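Local coordinates for protein probable endoglucanase (Gluconacetobacter xylinus, PDB 1WZZ) that hydrolyses internal beta-1,4-glucosidic linkages of cellulose and carboxymethyl-cellulose as a secreted family 8 glycoside hydrolase, at residues A[88-91]-A[97-100]. Sequence-based numbering, arbitrary orientation.
Sequences WRFL and PVPD
L91 and P97 join the strand 89-91 to the loop 97-100, which runs back along it at 144°, through one direct backbone hydrogen bond from L91 N to P97 O (2.7 Å). The same carbonyl oxygen takes a CA-H contact from F90, and P97 CA returns one to L91 O, so the two segments approach closely here. Further along, a water bridges the gap: it donates to R89 O at 2.7 Å and accepts from D100 N at 3.0 Å.

The second direct bond is made by side chains. W88 NE1, on the indole edge, donates to D100 OD2 (3.0 Å), but the bond is bent, 141° at the hydrogen, and reaches the oxygen from above the carboxylate plane. An extended first torsion (chi1 -179°) swings the D100 carboxylate away from its own backbone N and out to the indole edge; OD1 accepts from N102 N, a second hold on the group. R89 packs over one indole face, its CB above the ring centre and its guanidinium, tilted against the indole, centred over CZ2 of the benzo ring. A leucine in place of W88 has no N-H for OD2 and no broad ring under R89, and would probably leave the carboxylate less firmly fixed and the arginine chain freer to turn.

Around the L91-P97 backbone bond the side chains pack as apolar groups. F90 CE2 meets P97 CB at 3.6 Å, and CD2 of the same ring touches V98 CG2, while W73 packs edge-to-face with F90. L91 CD1 reaches P99 CG at 4.1 Å.

Strand 89-91 pairs antiparallel with strand 45-47, and the loop leads into helix 105-122. The arrangement is a loop folded back on strand 89-91 at the surface of the family 8 (alpha/alpha)6 barrel, with the W88 side chain about 5 Å from that of E49, the probable proton donor.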
ATOM      1  N   TRP A  88     -13.794   4.430  -0.966  1.00 13.97           N
ATOM      2  CA  TRP A  88     -12.555   4.440  -1.727  1.00 14.74           C
ATOM      3  C   TRP A  88     -12.297   5.586  -2.666  1.00 17.23           C
ATOM      4  O   TRP A  88     -11.142   5.933  -2.904  1.00 17.07           O
ATOM      5  CB  TRP A  88     -12.408   3.107  -2.478  1.00 17.06           C
ATOM      6  CG  TRP A  88     -13.190   3.032  -3.756  1.00 21.50           C
ATOM      7  CD1 TRP A  88     -14.548   2.906  -3.902  1.00 21.30           C
ATOM      8  CD2 TRP A  88     -12.649   3.134  -5.077  1.00 23.92           C
ATOM      9  NE1 TRP A  88     -14.882   2.927  -5.248  1.00 23.40           N
ATOM     10  CE2 TRP A  88     -13.732   3.066  -5.984  1.00 23.94           C
ATOM     11  CE3 TRP A  88     -11.355   3.281  -5.580  1.00 25.54           C
ATOM     12  CZ2 TRP A  88     -13.555   3.140  -7.376  1.00 26.59           C
ATOM     13  CZ3 TRP A  88     -11.179   3.357  -6.973  1.00 28.28           C
ATOM     14  CH2 TRP A  88     -12.277   3.285  -7.844  1.00 27.25           C
ATOM     15  N   ARG A  89     -13.363   6.201  -3.155  1.00 18.60           N
ATOM     16  CA  ARG A  89     -13.213   7.259  -4.143  1.00 20.40           C
ATOM     17  C   ARG A  89     -14.140   8.461  -4.007  1.00 19.70           C
ATOM     18  O   ARG A  89     -15.301   8.330  -3.622  1.00 19.76           O
ATOM     19  CB  ARG A  89     -13.393   6.630  -5.526  1.00 22.68           C
ATOM     20  CG  ARG A  89     -13.192   7.603  -6.678  1.00 26.86           C
ATOM     21  CD  ARG A  89     -13.034   6.857  -7.990  1.00 27.45           C
ATOM     22  NE  ARG A  89     -14.284   6.270  -8.451  1.00 30.32           N
ATOM     23  CZ  ARG A  89     -14.417   5.622  -9.608  1.00 34.08           C
ATOM     24  NH1 ARG A  89     -13.372   5.484 -10.412  1.00 32.86           N
ATOM     25  NH2 ARG A  89     -15.592   5.116  -9.968  1.00 34.37           N
ATOM     26  N   PHE A  90     -13.601   9.630  -4.356  1.00 19.51           N
ATOM     27  CA  PHE A  90     -14.324  10.904  -4.332  1.00 22.57           C
ATOM     28  C   PHE A  90     -14.249  11.466  -5.746  1.00 23.65           C
ATOM     29  O   PHE A  90     -13.172  11.518  -6.347  1.00 22.11           O
ATOM     30  CB  PHE A  90     -13.653  11.864  -3.329  1.00 20.73           C
ATOM     31  CG  PHE A  90     -14.186  13.275  -3.368  1.00 24.17           C
ATOM     32  CD1 PHE A  90     -13.644  14.213  -4.249  1.00 26.16           C
ATOM     33  CD2 PHE A  90     -15.213  13.670  -2.513  1.00 24.11           C
ATOM     34  CE1 PHE A  90     -14.120  15.539  -4.273  1.00 25.41           C
ATOM     35  CE2 PHE A  90     -15.701  14.990  -2.525  1.00 25.70           C
ATOM     36  CZ  PHE A  90     -15.150  15.921  -3.407  1.00 27.54           C
ATOM     37  N   LEU A  91     -15.401  11.862  -6.289  1.00 27.90           N
ATOM     38  CA  LEU A  91     -15.458  12.423  -7.634  1.00 30.79           C
ATOM     39  C   LEU A  91     -15.982  13.855  -7.518  1.00 33.86           C
ATOM     40  O   LEU A  91     -17.165  14.097  -7.252  1.00 33.26           O
ATOM     41  CB  LEU A  91     -16.377  11.561  -8.511  1.00 32.10           C
ATOM     42  CG  LEU A  91     -16.020  10.068  -8.571  1.00 30.97           C
ATOM     43  CD1 LEU A  91     -17.160   9.281  -9.218  1.00 32.56           C
ATOM     44  CD2 LEU A  91     -14.725   9.869  -9.331  1.00 32.03           C
ATOM     45  N   PRO A  97     -20.836  12.926  -4.622  1.00 37.92           N
ATOM     46  CA  PRO A  97     -19.389  12.937  -4.871  1.00 34.21           C
ATOM     47  C   PRO A  97     -18.782  11.570  -4.550  1.00 31.42           C
ATOM     48  O   PRO A  97     -17.769  11.170  -5.121  1.00 28.56           O
ATOM     49  CB  PRO A  97     -18.869  14.007  -3.907  1.00 35.81           C
ATOM     50  CG  PRO A  97     -20.060  14.832  -3.581  1.00 38.37           C
ATOM     51  CD  PRO A  97     -21.190  13.851  -3.532  1.00 37.35           C
ATOM     52  N   VAL A  98     -19.426  10.868  -3.626  1.00 28.39           N
ATOM     53  CA  VAL A  98     -18.971   9.550  -3.195  1.00 27.69           C
ATOM     54  C   VAL A  98     -20.130   8.579  -3.414  1.00 27.27           C
ATOM     55  O   VAL A  98     -20.794   8.169  -2.465  1.00 27.88           O
ATOM     56  CB  VAL A  98     -18.592   9.588  -1.698  1.00 27.73           C
ATOM     57  CG1 VAL A  98     -18.095   8.215  -1.250  1.00 26.27           C
ATOM     58  CG2 VAL A  98     -17.527  10.670  -1.461  1.00 26.62           C
ATOM     59  N   PRO A  99     -20.377   8.197  -4.674  1.00 27.20           N
ATOM     60  CA  PRO A  99     -21.467   7.280  -5.030  1.00 27.99           C
ATOM     61  C   PRO A  99     -21.249   5.817  -4.652  1.00 27.42           C
ATOM     62  O   PRO A  99     -22.216   5.066  -4.500  1.00 26.60           O
ATOM     63  CB  PRO A  99     -21.582   7.469  -6.540  1.00 29.31           C
ATOM     64  CG  PRO A  99     -20.149   7.675  -6.948  1.00 28.72           C
ATOM     65  CD  PRO A  99     -19.642   8.631  -5.880  1.00 28.58           C
ATOM     66  N   ASP A 100     -19.987   5.412  -4.516  1.00 24.52           N
ATOM     67  CA  ASP A 100     -19.648   4.031  -4.174  1.00 21.50           C
ATOM     68  C   ASP A 100     -19.006   4.049  -2.770  1.00 20.53           C
ATOM     69  O   ASP A 100     -17.930   4.592  -2.595  1.00 20.47           O
ATOM     70  CB  ASP A 100     -18.681   3.484  -5.228  1.00 23.07           C
ATOM     71  CG  ASP A 100     -18.288   2.049  -4.974  1.00 24.75           C
ATOM     72  OD1 ASP A 100     -18.837   1.458  -4.025  1.00 22.93           O
ATOM     73  OD2 ASP A 100     -17.437   1.506  -5.720  1.00 25.56           O
TER
HETATM   74  O   HOH W   1     -17.182   6.505  -4.308  1.00 23.65           O